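Local coordinates for cellulose binding domain-containing protein (Clostridium clariflavum, PDB 4B96) that probably binds cellulose through this family 3b carbohydrate-binding module, a calcium-binding beta-sandwich that forms one piece of a longer membrane protein of a biomass-sensing system, at residues R43-D48 with D120-Q125; L16-I21 with F115-D120; I21-V26 with G105-D110; L7-E12 with S131-M136. All coordinates share one frame; numbering follows the deposited sequence.

Contact 1 of 4, residues R43-D48 with D120-Q125; sequences RYYFKD and DWSFLQ. With CA (calcium ion), chain E.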
# COMPACT_ATOMS: atom_id res chain seq x y z
N ARG A 43 4.06 3.64 -11.14
CA ARG A 43 2.85 3.95 -11.90
C ARG A 43 2.09 5.13 -11.36
O ARG A 43 1.90 5.22 -10.15
CB ARG A 43 1.89 2.75 -11.93
CG ARG A 43 2.48 1.60 -12.79
CD ARG A 43 1.57 0.38 -12.76
NE ARG A 43 2.30 -0.68 -13.47
CZ ARG A 43 1.89 -1.94 -13.60
NH1 ARG A 43 0.76 -2.33 -13.06
NH2 ARG A 43 2.63 -2.81 -14.26
N TYR A 44 1.65 6.01 -12.26
CA TYR A 44 0.78 7.14 -11.95
C TYR A 44 -0.55 6.84 -12.66
O TYR A 44 -0.61 6.73 -13.90
CB TYR A 44 1.39 8.43 -12.47
CG TYR A 44 0.57 9.66 -12.06
CD1 TYR A 44 -0.60 10.01 -12.75
CD2 TYR A 44 0.96 10.45 -10.95
CE1 TYR A 44 -1.37 11.13 -12.34
CE2 TYR A 44 0.22 11.57 -10.52
CZ TYR A 44 -0.94 11.91 -11.23
OH TYR A 44 -1.72 12.97 -10.83
N TYR A 45 -1.61 6.67 -11.90
CA TYR A 45 -2.91 6.30 -12.47
C TYR A 45 -3.73 7.51 -12.79
O TYR A 45 -3.89 8.41 -11.93
CB TYR A 45 -3.70 5.48 -11.47
CG TYR A 45 -2.97 4.21 -11.18
CD1 TYR A 45 -3.21 3.07 -11.95
CD2 TYR A 45 -2.07 4.14 -10.12
CE1 TYR A 45 -2.55 1.92 -11.73
CE2 TYR A 45 -1.40 2.93 -9.84
CZ TYR A 45 -1.63 1.85 -10.65
OH TYR A 45 -0.99 0.67 -10.44
N PHE A 46 -4.30 7.54 -14.00
CA PHE A 46 -5.14 8.66 -14.40
C PHE A 46 -6.24 8.20 -15.35
O PHE A 46 -6.20 7.09 -15.92
CB PHE A 46 -4.28 9.78 -14.98
CG PHE A 46 -3.63 9.43 -16.29
CD1 PHE A 46 -2.44 8.66 -16.34
CD2 PHE A 46 -4.17 9.91 -17.51
CE1 PHE A 46 -1.80 8.35 -17.55
CE2 PHE A 46 -3.52 9.60 -18.74
CZ PHE A 46 -2.37 8.80 -18.77
N LYS A 47 -7.26 9.03 -15.46
CA LYS A 47 -8.38 8.71 -16.35
C LYS A 47 -8.37 9.76 -17.46
O LYS A 47 -8.52 10.94 -17.19
CB LYS A 47 -9.69 8.81 -15.56
CG LYS A 47 -10.93 8.37 -16.37
CD LYS A 47 -12.18 8.42 -15.45
CE LYS A 47 -13.44 7.82 -16.12
NZ LYS A 47 -13.84 8.60 -17.29
N ASP A 48 -8.22 9.35 -18.71
CA ASP A 48 -8.21 10.33 -19.79
C ASP A 48 -8.38 9.58 -21.10
O ASP A 48 -7.95 8.44 -21.23
CB ASP A 48 -6.89 11.09 -19.78
CG ASP A 48 -6.93 12.29 -20.69
OD1 ASP A 48 -7.58 13.29 -20.31
OD2 ASP A 48 -6.32 12.21 -21.79
N ASP A 120 -8.61 11.49 -11.46
CA ASP A 120 -7.39 10.70 -11.62
C ASP A 120 -6.99 10.09 -10.28
O ASP A 120 -6.79 10.81 -9.26
CB ASP A 120 -6.22 11.58 -12.12
CG ASP A 120 -6.45 12.13 -13.51
OD1 ASP A 120 -7.37 11.68 -14.24
OD2 ASP A 120 -5.66 13.02 -13.92
N TRP A 121 -6.87 8.77 -10.24
CA TRP A 121 -6.57 8.10 -8.96
C TRP A 121 -5.31 8.70 -8.27
O TRP A 121 -5.29 8.91 -7.05
CB TRP A 121 -6.36 6.59 -9.22
CG TRP A 121 -6.07 5.70 -7.97
CD1 TRP A 121 -4.83 5.25 -7.54
CD2 TRP A 121 -7.02 5.18 -7.05
NE1 TRP A 121 -4.98 4.48 -6.39
CE2 TRP A 121 -6.32 4.41 -6.09
CE3 TRP A 121 -8.42 5.27 -6.96
CZ2 TRP A 121 -6.96 3.71 -5.06
CZ3 TRP A 121 -9.06 4.58 -5.95
CH2 TRP A 121 -8.33 3.82 -5.00
N SER A 122 -4.25 8.97 -9.03
CA SER A 122 -2.99 9.39 -8.37
C SER A 122 -2.93 10.88 -8.02
O SER A 122 -1.92 11.32 -7.48
CB SER A 122 -1.77 9.01 -9.26
OG SER A 122 -1.64 7.59 -9.28
N PHE A 123 -3.97 11.65 -8.37
CA PHE A 123 -3.95 13.11 -8.23
C PHE A 123 -3.89 13.54 -6.75
O PHE A 123 -4.72 13.12 -5.94
CB PHE A 123 -5.17 13.70 -8.88
CG PHE A 123 -5.28 15.21 -8.79
CD1 PHE A 123 -4.21 16.06 -9.19
CD2 PHE A 123 -6.44 15.79 -8.36
CE1 PHE A 123 -4.37 17.45 -9.13
CE2 PHE A 123 -6.60 17.16 -8.32
CZ PHE A 123 -5.56 17.98 -8.68
N LEU A 124 -2.91 14.40 -6.42
CA LEU A 124 -2.70 14.78 -5.00
C LEU A 124 -2.85 16.29 -4.84
O LEU A 124 -2.11 17.06 -5.45
CB LEU A 124 -1.32 14.28 -4.49
CG LEU A 124 -0.82 14.66 -3.08
CD1 LEU A 124 -1.88 14.40 -2.05
CD2 LEU A 124 0.51 13.89 -2.68
N GLN A 125 -3.82 16.71 -4.05
CA GLN A 125 -4.06 18.13 -3.79
C GLN A 125 -3.88 18.46 -2.33
O GLN A 125 -3.97 17.57 -1.49
CB GLN A 125 -5.52 18.47 -4.04
CG GLN A 125 -5.84 18.66 -5.41
CD GLN A 125 -7.26 19.12 -5.54
OE1 GLN A 125 -8.18 18.44 -5.06
NE2 GLN A 125 -7.46 20.28 -6.16
CA CA E . -8.71 12.81 -15.96
O HOH W 1 -3.67 13.92 -12.27
O HOH W 2 -8.61 14.08 -18.10
O HOH W 3 -6.43 13.23 -16.41
O HOH W 4 -11.07 12.61 -17.03

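Contact 2 of 4, residues L16-I21 with F115-D120; sequences LYSKAI and FNQEDD. With CA (calcium ion), chain E.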
# COMPACT_ATOMS: atom_id res chain seq x y z
N LEU A 16 -7.70 21.68 -11.15
CA LEU A 16 -8.39 20.50 -11.68
C LEU A 16 -8.13 20.40 -13.20
O LEU A 16 -7.90 19.33 -13.73
CB LEU A 16 -9.90 20.61 -11.40
CG LEU A 16 -10.30 20.52 -9.92
CD1 LEU A 16 -11.78 20.25 -9.84
CD2 LEU A 16 -9.47 19.38 -9.24
N TYR A 17 -8.18 21.53 -13.91
CA TYR A 17 -7.88 21.52 -15.34
C TYR A 17 -6.45 21.98 -15.62
O TYR A 17 -6.07 23.08 -15.23
CB TYR A 17 -8.88 22.40 -16.09
CG TYR A 17 -10.28 21.81 -16.01
CD1 TYR A 17 -10.67 20.81 -16.88
CD2 TYR A 17 -11.19 22.24 -15.05
CE1 TYR A 17 -11.96 20.25 -16.82
CE2 TYR A 17 -12.49 21.69 -14.98
CZ TYR A 17 -12.86 20.69 -15.87
OH TYR A 17 -14.11 20.11 -15.82
N SER A 18 -5.66 21.17 -16.31
CA SER A 18 -4.26 21.51 -16.48
C SER A 18 -3.75 20.93 -17.80
O SER A 18 -4.13 19.83 -18.16
CB SER A 18 -3.45 20.92 -15.30
OG SER A 18 -2.07 21.12 -15.50
N LYS A 19 -2.84 21.63 -18.46
CA LYS A 19 -2.23 21.09 -19.68
C LYS A 19 -1.19 20.02 -19.39
O LYS A 19 -0.84 19.23 -20.28
CB LYS A 19 -1.65 22.19 -20.54
CG LYS A 19 -2.78 23.00 -21.15
CD LYS A 19 -2.30 24.06 -22.14
CE LYS A 19 -3.44 24.94 -22.61
NZ LYS A 19 -2.92 25.80 -23.73
N ALA A 20 -0.71 19.97 -18.15
CA ALA A 20 0.31 19.01 -17.81
C ALA A 20 -0.10 18.29 -16.53
O ALA A 20 -0.66 18.90 -15.60
CB ALA A 20 1.69 19.68 -17.67
N ILE A 21 0.18 17.00 -16.47
CA ILE A 21 0.06 16.28 -15.24
C ILE A 21 1.49 16.06 -14.72
O ILE A 21 2.36 15.62 -15.48
CB ILE A 21 -0.65 14.92 -15.47
CG1 ILE A 21 -2.16 15.18 -15.66
CG2 ILE A 21 -0.41 13.97 -14.22
CD1 ILE A 21 -2.93 13.87 -16.09
N PHE A 115 -6.02 18.30 -19.48
CA PHE A 115 -6.57 17.20 -18.70
C PHE A 115 -7.58 17.73 -17.66
O PHE A 115 -7.51 18.91 -17.27
CB PHE A 115 -5.47 16.52 -17.88
CG PHE A 115 -4.41 15.88 -18.70
CD1 PHE A 115 -4.64 14.67 -19.34
CD2 PHE A 115 -3.14 16.46 -18.78
CE1 PHE A 115 -3.62 14.03 -20.10
CE2 PHE A 115 -2.12 15.85 -19.53
CZ PHE A 115 -2.34 14.63 -20.20
N ASN A 116 -8.47 16.85 -17.20
CA ASN A 116 -9.26 17.07 -16.00
C ASN A 116 -8.73 16.09 -14.97
O ASN A 116 -8.93 14.87 -15.10
CB ASN A 116 -10.75 16.78 -16.30
CG ASN A 116 -11.62 16.79 -15.02
OD1 ASN A 116 -11.19 17.24 -13.95
ND2 ASN A 116 -12.84 16.26 -15.13
N GLN A 117 -8.03 16.59 -13.97
CA GLN A 117 -7.35 15.74 -13.04
C GLN A 117 -8.26 15.23 -11.94
O GLN A 117 -7.84 14.37 -11.14
CB GLN A 117 -6.24 16.53 -12.38
CG GLN A 117 -5.24 17.11 -13.37
CD GLN A 117 -3.93 17.54 -12.66
OE1 GLN A 117 -3.09 16.72 -12.41
NE2 GLN A 117 -3.81 18.83 -12.35
N GLU A 118 -9.46 15.76 -11.89
CA GLU A 118 -10.34 15.49 -10.74
C GLU A 118 -10.65 14.01 -10.52
O GLU A 118 -10.88 13.59 -9.39
CB GLU A 118 -11.64 16.27 -10.84
CG GLU A 118 -12.41 16.24 -9.49
CD GLU A 118 -13.69 17.09 -9.51
OE1 GLU A 118 -14.32 17.22 -10.61
OE2 GLU A 118 -14.05 17.60 -8.41
N ASP A 119 -10.67 13.22 -11.60
CA ASP A 119 -11.03 11.82 -11.51
C ASP A 119 -9.81 10.93 -11.66
O ASP A 119 -9.94 9.72 -11.95
CB ASP A 119 -12.08 11.54 -12.60
CG ASP A 119 -11.61 11.99 -14.03
OD1 ASP A 119 -10.40 12.35 -14.24
OD2 ASP A 119 -12.48 11.97 -14.95
N ASP A 120 -8.61 11.49 -11.46
CA ASP A 120 -7.39 10.70 -11.62
C ASP A 120 -6.99 10.09 -10.28
O ASP A 120 -6.79 10.81 -9.26
CB ASP A 120 -6.22 11.58 -12.12
CG ASP A 120 -6.45 12.13 -13.51
OD1 ASP A 120 -7.37 11.68 -14.24
OD2 ASP A 120 -5.66 13.02 -13.92
CA CA E . -8.71 12.81 -15.96
O HOH W 2 -8.61 14.08 -18.10
O HOH W 4 -11.07 12.61 -17.03
O HOH W 3 -6.43 13.23 -16.41

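Contact 3 of 4, residues I21-V26 with G105-D110; sequences IRWDFV and GAITRD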
# COMPACT_ATOMS: atom_id res chain seq x y z
N ILE A 21 0.18 17.00 -16.47
CA ILE A 21 0.06 16.28 -15.24
C ILE A 21 1.49 16.06 -14.72
O ILE A 21 2.36 15.62 -15.48
CB ILE A 21 -0.65 14.92 -15.47
CG1 ILE A 21 -2.16 15.18 -15.66
CG2 ILE A 21 -0.41 13.97 -14.22
CD1 ILE A 21 -2.93 13.87 -16.09
N ARG A 22 1.77 16.42 -13.46
CA ARG A 22 3.14 16.21 -12.93
C ARG A 22 3.19 14.96 -12.10
O ARG A 22 2.46 14.83 -11.10
CB ARG A 22 3.60 17.43 -12.12
CG ARG A 22 3.68 18.65 -13.03
CD ARG A 22 4.95 18.55 -13.96
NE ARG A 22 6.21 18.48 -13.21
CZ ARG A 22 6.86 19.55 -12.78
NH1 ARG A 22 6.38 20.76 -13.03
NH2 ARG A 22 7.98 19.41 -12.07
N TRP A 23 3.98 13.99 -12.54
CA TRP A 23 4.06 12.73 -11.80
C TRP A 23 5.24 12.69 -10.81
O TRP A 23 5.55 11.62 -10.27
CB TRP A 23 4.11 11.58 -12.79
CG TRP A 23 5.08 11.83 -13.98
CD1 TRP A 23 4.76 12.28 -15.27
CD2 TRP A 23 6.50 11.64 -13.96
NE1 TRP A 23 5.91 12.33 -16.04
CE2 TRP A 23 6.99 11.97 -15.25
CE3 TRP A 23 7.41 11.21 -12.97
CZ2 TRP A 23 8.35 11.89 -15.57
CZ3 TRP A 23 8.76 11.12 -13.28
CH2 TRP A 23 9.22 11.47 -14.59
N ASP A 24 5.90 13.83 -10.58
CA ASP A 24 7.17 13.85 -9.81
C ASP A 24 7.17 12.98 -8.56
O ASP A 24 6.26 13.12 -7.67
CB ASP A 24 7.45 15.23 -9.26
CG ASP A 24 7.60 16.29 -10.36
OD1 ASP A 24 7.22 16.01 -11.54
OD2 ASP A 24 8.07 17.38 -10.02
N PHE A 25 8.21 12.19 -8.41
CA PHE A 25 8.32 11.34 -7.23
C PHE A 25 9.74 11.23 -6.73
O PHE A 25 10.71 11.55 -7.46
CB PHE A 25 7.73 9.95 -7.48
CG PHE A 25 8.41 9.19 -8.60
CD1 PHE A 25 9.52 8.38 -8.34
CD2 PHE A 25 7.85 9.19 -9.91
CE1 PHE A 25 10.13 7.64 -9.35
CE2 PHE A 25 8.44 8.43 -10.93
CZ PHE A 25 9.62 7.68 -10.66
N VAL A 26 9.84 10.81 -5.47
CA VAL A 26 11.11 10.47 -4.86
C VAL A 26 10.98 9.05 -4.33
O VAL A 26 10.05 8.72 -3.61
CB VAL A 26 11.42 11.39 -3.65
CG1 VAL A 26 12.79 11.02 -3.02
CG2 VAL A 26 11.40 12.86 -4.11
N GLY A 105 8.92 15.08 -13.71
CA GLY A 105 8.57 15.25 -15.11
C GLY A 105 7.08 15.38 -15.27
O GLY A 105 6.35 15.49 -14.29
N ALA A 106 6.64 15.35 -16.53
CA ALA A 106 5.27 15.63 -16.85
C ALA A 106 4.77 14.66 -17.93
O ALA A 106 5.58 14.06 -18.69
CB ALA A 106 5.15 17.10 -17.37
N ILE A 107 3.45 14.53 -18.03
CA ILE A 107 2.86 14.09 -19.30
C ILE A 107 1.88 15.18 -19.82
O ILE A 107 1.29 15.92 -19.03
CB ILE A 107 2.06 12.76 -19.14
CG1 ILE A 107 1.02 12.88 -18.02
CG2 ILE A 107 3.03 11.59 -18.95
CD1 ILE A 107 0.08 11.64 -17.90
N THR A 108 1.73 15.26 -21.14
CA THR A 108 0.90 16.29 -21.77
C THR A 108 0.20 15.56 -22.91
O THR A 108 0.69 14.54 -23.38
CB THR A 108 1.81 17.42 -22.36
OG1 THR A 108 2.85 16.83 -23.17
CG2 THR A 108 2.49 18.21 -21.21
N ARG A 109 -0.94 16.07 -23.35
CA ARG A 109 -1.56 15.58 -24.57
C ARG A 109 -0.78 16.19 -25.73
O ARG A 109 -0.40 17.39 -25.70
CB ARG A 109 -3.02 16.05 -24.68
CG ARG A 109 -3.91 15.49 -23.58
CD ARG A 109 -5.30 16.04 -23.84
NE ARG A 109 -6.28 15.36 -23.01
CZ ARG A 109 -7.60 15.55 -23.16
NH1 ARG A 109 -8.05 16.44 -24.06
NH2 ARG A 109 -8.48 14.86 -22.40
N ASP A 110 -0.56 15.39 -26.76
CA ASP A 110 0.17 15.86 -27.93
C ASP A 110 -0.51 17.07 -28.56
O ASP A 110 0.17 17.88 -29.21
CB ASP A 110 0.25 14.76 -28.97
CG ASP A 110 1.17 15.14 -30.12
OD1 ASP A 110 2.40 15.28 -29.94
OD2 ASP A 110 0.65 15.29 -31.23

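Contact 4 of 4, residues L7-E12 with S131-M136; sequences LKHYNE and SYWDKM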
# COMPACT_ATOMS: atom_id res chain seq x y z
N LEU A 7 7.72 5.83 -1.26
CA LEU A 7 7.63 6.79 -2.34
C LEU A 7 6.98 8.09 -1.83
O LEU A 7 5.97 8.06 -1.10
CB LEU A 7 6.74 6.20 -3.47
CG LEU A 7 6.47 7.18 -4.62
CD1 LEU A 7 6.35 6.48 -5.95
CD2 LEU A 7 5.17 7.97 -4.40
N LYS A 8 7.50 9.24 -2.27
CA LYS A 8 6.85 10.53 -2.02
C LYS A 8 6.53 11.16 -3.36
O LYS A 8 7.17 10.84 -4.35
CB LYS A 8 7.80 11.49 -1.27
CG LYS A 8 8.23 11.04 0.13
CD LYS A 8 9.11 12.16 0.78
CE LYS A 8 9.43 11.87 2.22
NZ LYS A 8 10.22 12.99 2.82
N HIS A 9 5.52 12.02 -3.41
CA HIS A 9 5.09 12.60 -4.67
C HIS A 9 4.77 14.05 -4.40
O HIS A 9 4.36 14.40 -3.26
CB HIS A 9 3.84 11.87 -5.15
CG HIS A 9 3.07 12.58 -6.23
ND1 HIS A 9 3.63 12.93 -7.45
CD2 HIS A 9 1.75 12.93 -6.30
CE1 HIS A 9 2.69 13.49 -8.21
NE2 HIS A 9 1.55 13.51 -7.54
N TYR A 10 4.95 14.89 -5.41
CA TYR A 10 4.47 16.25 -5.31
C TYR A 10 3.93 16.63 -6.65
O TYR A 10 4.53 16.39 -7.68
CB TYR A 10 5.60 17.25 -4.91
CG TYR A 10 5.04 18.66 -4.88
CD1 TYR A 10 3.88 18.95 -4.14
CD2 TYR A 10 5.62 19.70 -5.63
CE1 TYR A 10 3.32 20.20 -4.12
CE2 TYR A 10 5.08 20.99 -5.59
CZ TYR A 10 3.92 21.23 -4.85
OH TYR A 10 3.33 22.48 -4.80
N ASN A 11 2.74 17.21 -6.70
CA ASN A 11 2.18 17.65 -7.99
C ASN A 11 2.05 19.18 -8.06
O ASN A 11 1.16 19.79 -7.42
CB ASN A 11 0.79 17.02 -8.22
CG ASN A 11 0.38 16.98 -9.71
OD1 ASN A 11 0.72 17.89 -10.49
ND2 ASN A 11 -0.37 15.90 -10.11
N GLU A 12 2.91 19.80 -8.86
CA GLU A 12 3.01 21.24 -8.97
C GLU A 12 1.77 21.85 -9.59
O GLU A 12 1.54 23.04 -9.43
CB GLU A 12 4.23 21.61 -9.85
CG GLU A 12 5.57 21.29 -9.21
CD GLU A 12 6.01 19.83 -9.37
OE1 GLU A 12 5.33 19.03 -10.03
OE2 GLU A 12 7.08 19.46 -8.84
N SER A 131 5.36 14.36 -0.32
CA SER A 131 4.77 13.72 0.85
C SER A 131 4.65 12.26 0.50
O SER A 131 4.44 11.95 -0.67
CB SER A 131 3.32 14.24 1.01
OG SER A 131 3.35 15.61 1.20
N TYR A 132 4.73 11.36 1.48
CA TYR A 132 4.42 9.93 1.19
C TYR A 132 3.06 9.81 0.54
O TYR A 132 2.11 10.46 0.97
CB TYR A 132 4.42 9.11 2.49
CG TYR A 132 5.84 9.02 3.05
CD1 TYR A 132 6.87 8.45 2.26
CD2 TYR A 132 6.16 9.57 4.30
CE1 TYR A 132 8.18 8.39 2.75
CE2 TYR A 132 7.49 9.50 4.80
CZ TYR A 132 8.48 8.91 4.00
OH TYR A 132 9.80 8.88 4.44
N TRP A 133 2.95 9.04 -0.52
CA TRP A 133 1.71 9.08 -1.24
C TRP A 133 1.41 7.66 -1.65
O TRP A 133 2.14 7.08 -2.46
CB TRP A 133 1.96 9.88 -2.52
CG TRP A 133 0.70 10.09 -3.37
CD1 TRP A 133 0.66 10.07 -4.73
CD2 TRP A 133 -0.65 10.42 -2.91
NE1 TRP A 133 -0.62 10.37 -5.17
CE2 TRP A 133 -1.44 10.57 -4.07
CE3 TRP A 133 -1.26 10.54 -1.65
CZ2 TRP A 133 -2.82 10.87 -4.01
CZ3 TRP A 133 -2.63 10.84 -1.57
CH2 TRP A 133 -3.40 10.99 -2.75
N ASP A 134 0.34 7.10 -1.10
CA ASP A 134 0.07 5.69 -1.39
C ASP A 134 -0.88 5.45 -2.55
O ASP A 134 -1.43 4.35 -2.65
CB ASP A 134 -0.55 5.01 -0.15
CG ASP A 134 -1.76 5.73 0.38
OD1 ASP A 134 -2.34 6.55 -0.34
OD2 ASP A 134 -2.14 5.46 1.53
N LYS A 135 -1.09 6.47 -3.41
CA LYS A 135 -1.93 6.29 -4.62
C LYS A 135 -1.09 6.28 -5.88
O LYS A 135 -1.60 6.23 -7.00
CB LYS A 135 -3.09 7.32 -4.69
CG LYS A 135 -4.04 7.16 -3.46
CD LYS A 135 -5.23 8.11 -3.59
CE LYS A 135 -6.29 7.54 -4.54
NZ LYS A 135 -7.27 8.61 -4.89
N MET A 136 0.23 6.25 -5.72
CA MET A 136 1.08 5.83 -6.82
C MET A 136 1.72 4.51 -6.43
O MET A 136 1.96 4.30 -5.23
CB MET A 136 2.20 6.87 -7.11
CG MET A 136 1.60 8.14 -7.78
SD MET A 136 2.89 9.39 -7.95
CE MET A 136 4.07 8.65 -9.07

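Contact 1 of 4, residues R43-D48 with D120-Q125
The calcium site of this carbohydrate-binding module joins the end of strand 40-47 to the loop after strand 115-116. K47 and D120 meet there. The metal takes K47 O at 2.2 Å and D120 OD1 at 2.5 Å. N116 and D119 complete the protein ligands, and three waters fill the remaining positions. D120 OD1 also accepts K47 N at 2.9 Å, with the N-H coming from above the carboxylate plane. One oxygen thus holds both the ion and the strand. D120 OD2 turns to two waters. One of them is bound to the calcium, and the other accepts from Y44 OH.

From D120 the loop makes a type I beta turn to F123, which docks on Y45. S122 N donates to Y45 O at 3.0 Å. In return Y45 N donates to S122 OG at 2.8 Å. The S122 hydroxyl lies beside its own backbone N (chi1 -68°), which brings it to the strand, and it is also bonded to K135 O. S122 CB itself lies over the centre of the Y44 ring, 3.4 Å from the centroid, as a CH-pi contact. Y44 OH reaches on to F123 CA. Y45 and W121 lie side by side and point the same way. Their CB atoms are 3.7 Å apart, and the Y45 ring and the five-membered ring of W121 have planes 87° apart. The polar ends leave the contact, Y45 OH to T137 and W121 NE1 to I148 O. The arrangement is that of a calcium-binding loop tied to a strand of the CBM3 beta-sandwich.

Contact 2 of 4, residues L16-I21 with F115-D120
F115 CG (chi1 -63°) and I21 CG1 (chi1 -76°) each lie beside the backbone N, and in this setting the two side chains cross at about a right angle. I21 CD1 sits over the centre of the F115 ring, 3.7 Å from the centroid, in a CH-pi contact. The two segments form a small two-stranded antiparallel sheet, 17-18 with 115-116, at the calcium end of the beta-sandwich. S18 and F115 are its hydrogen-bonded pair. S18 N donates to F115 O at 3.1 Å, and F115 N to S18 O at 2.8 Å. Q117 N continues the pairing with an almost straight bond to L16 O.

Y17 and N116 face each other as the non-hydrogen-bonded pair. Y17 CE1 touches N116 CB at 3.7 Å, and the ring and amide planes are 26° apart. N116 OD1 accepts from E118 N, an Asx turn that starts the metal-binding loop. N116 O binds the calcium at 2.2 Å, with D119 OD1 beside it in the same shell. The long Q117 side chain slides past I21 in the opposite direction, and its NE2 is held by S15 O and Q13 O. L16 CD1 rests 3.7 Å from E118 CD.

Contact 3 of 4, residues I21-V26 with G105-D110
I21 and I107 form the hydrogen-bonded pair where strands 20-29 and 100-109 run antiparallel in one sheet of the beta-sandwich. I21 N donates to I107 O, and I107 N to I21 O, each at 3.0 Å. R22 and A106 follow as the non-hydrogen-bonded pair. Beyond them strand 20-29 is interrupted at W23 and D24. Here the W23 N to G105 O bond is weak; the strands pair again at F25 and V103.

Polar side chains bridge the interruption. D24 OD1 accepts G105 N at 2.9 Å and R22 NE at 3.1 Å. The two donors come from opposite faces of the carboxylate, which fixes its turn. R22 NH2 and D24 OD2 complete a salt bridge within the segment. The R22 chain bends at chi2 (-74°) and chi3 (-60°), which brings NE to D24 OD1. R22 NE also makes a weak bond to G105 O, and R22 CD touches A106 CB.

Apolar packing lies on the side of the sheet that carries I21 and I107. These two side chains run side by side, with I21 CB 3.7 Å from I107 CG1. The W23 indole is set between its own backbone N and carbonyl carbon (chi1 44°), which lays it over the G105 backbone. F55 meets the indole ring with nearly parallel planes. G105 CA lies over the face of the six-membered ring, and W23 CZ2 comes to 3.4 Å from this atom.

Contact 4 of 4, residues L7-E12 with S131-M136
H9 and W133 lie side by side where strand 5-9 pairs antiparallel with strand 131-132. Both side chains have CG anti to the backbone N, and they point the same way. The imidazole and the five-membered ring have planes 23° apart, but they are slid along each other and barely overlap. The closest atoms are H9 CD2 and W133 CD1, 3.4 Å apart.

M136 crosses H9 at about a right angle. Its last torsion is bent (chi3 63°), and SD lies over one face of the imidazole, 3.8 Å from the centroid, as a Met-aromatic contact. The same sulfur lies at the edge of the W133 ring. H9 ND1 is held by D24 O, and W133 NE1 by S122 O.

The extended K8 chain crosses the Y132 ring at a slant, with CE over one face near the rim, 3.9 Å from the centroid, a CH-pi contact. The ammonium is farther off, at best a weak attraction. Y132 OH bonds to E28. L7 CD2 touches W133 CB and M136 CB, both at 4.2 Å.

Backbone bonds run from H9 N to S131 O (2.9 Å), S131 N to H9 O, and W133 N to L7 O (3.2 Å). Strand 131-132 is the outermost strand of its sheet within this chain, next to strand 5-9, which pairs on its other side with strand 20-29. L7 and M136 both reach F25 of strand 20-29 and V42 of strand 40-47.

Contacts 1 and 2 share D120 and together supply the four protein ligands of the calcium, K47 from contact 1 and N116 and D119 from contact 2. Their centres are about 9 Å apart. I21 belongs to contacts 2 and 3, and its side chain lies about 6 Å from the ion. A salt bridge, D48 OD1 to R109 NH2 at 2.8 Å, ties contact 1 to contact 3. Contact 4 lies farther away, with the H9 side chain about 13 Å from the calcium. Probable hydrogen bonds of 2.7 Å link it to contact 1 (S122 OG to K135 O) and contact 3 (H9 ND1 to D24 O). Contacts 3 and 4 lie in one sheet, and contact 1 uses a strand of the other.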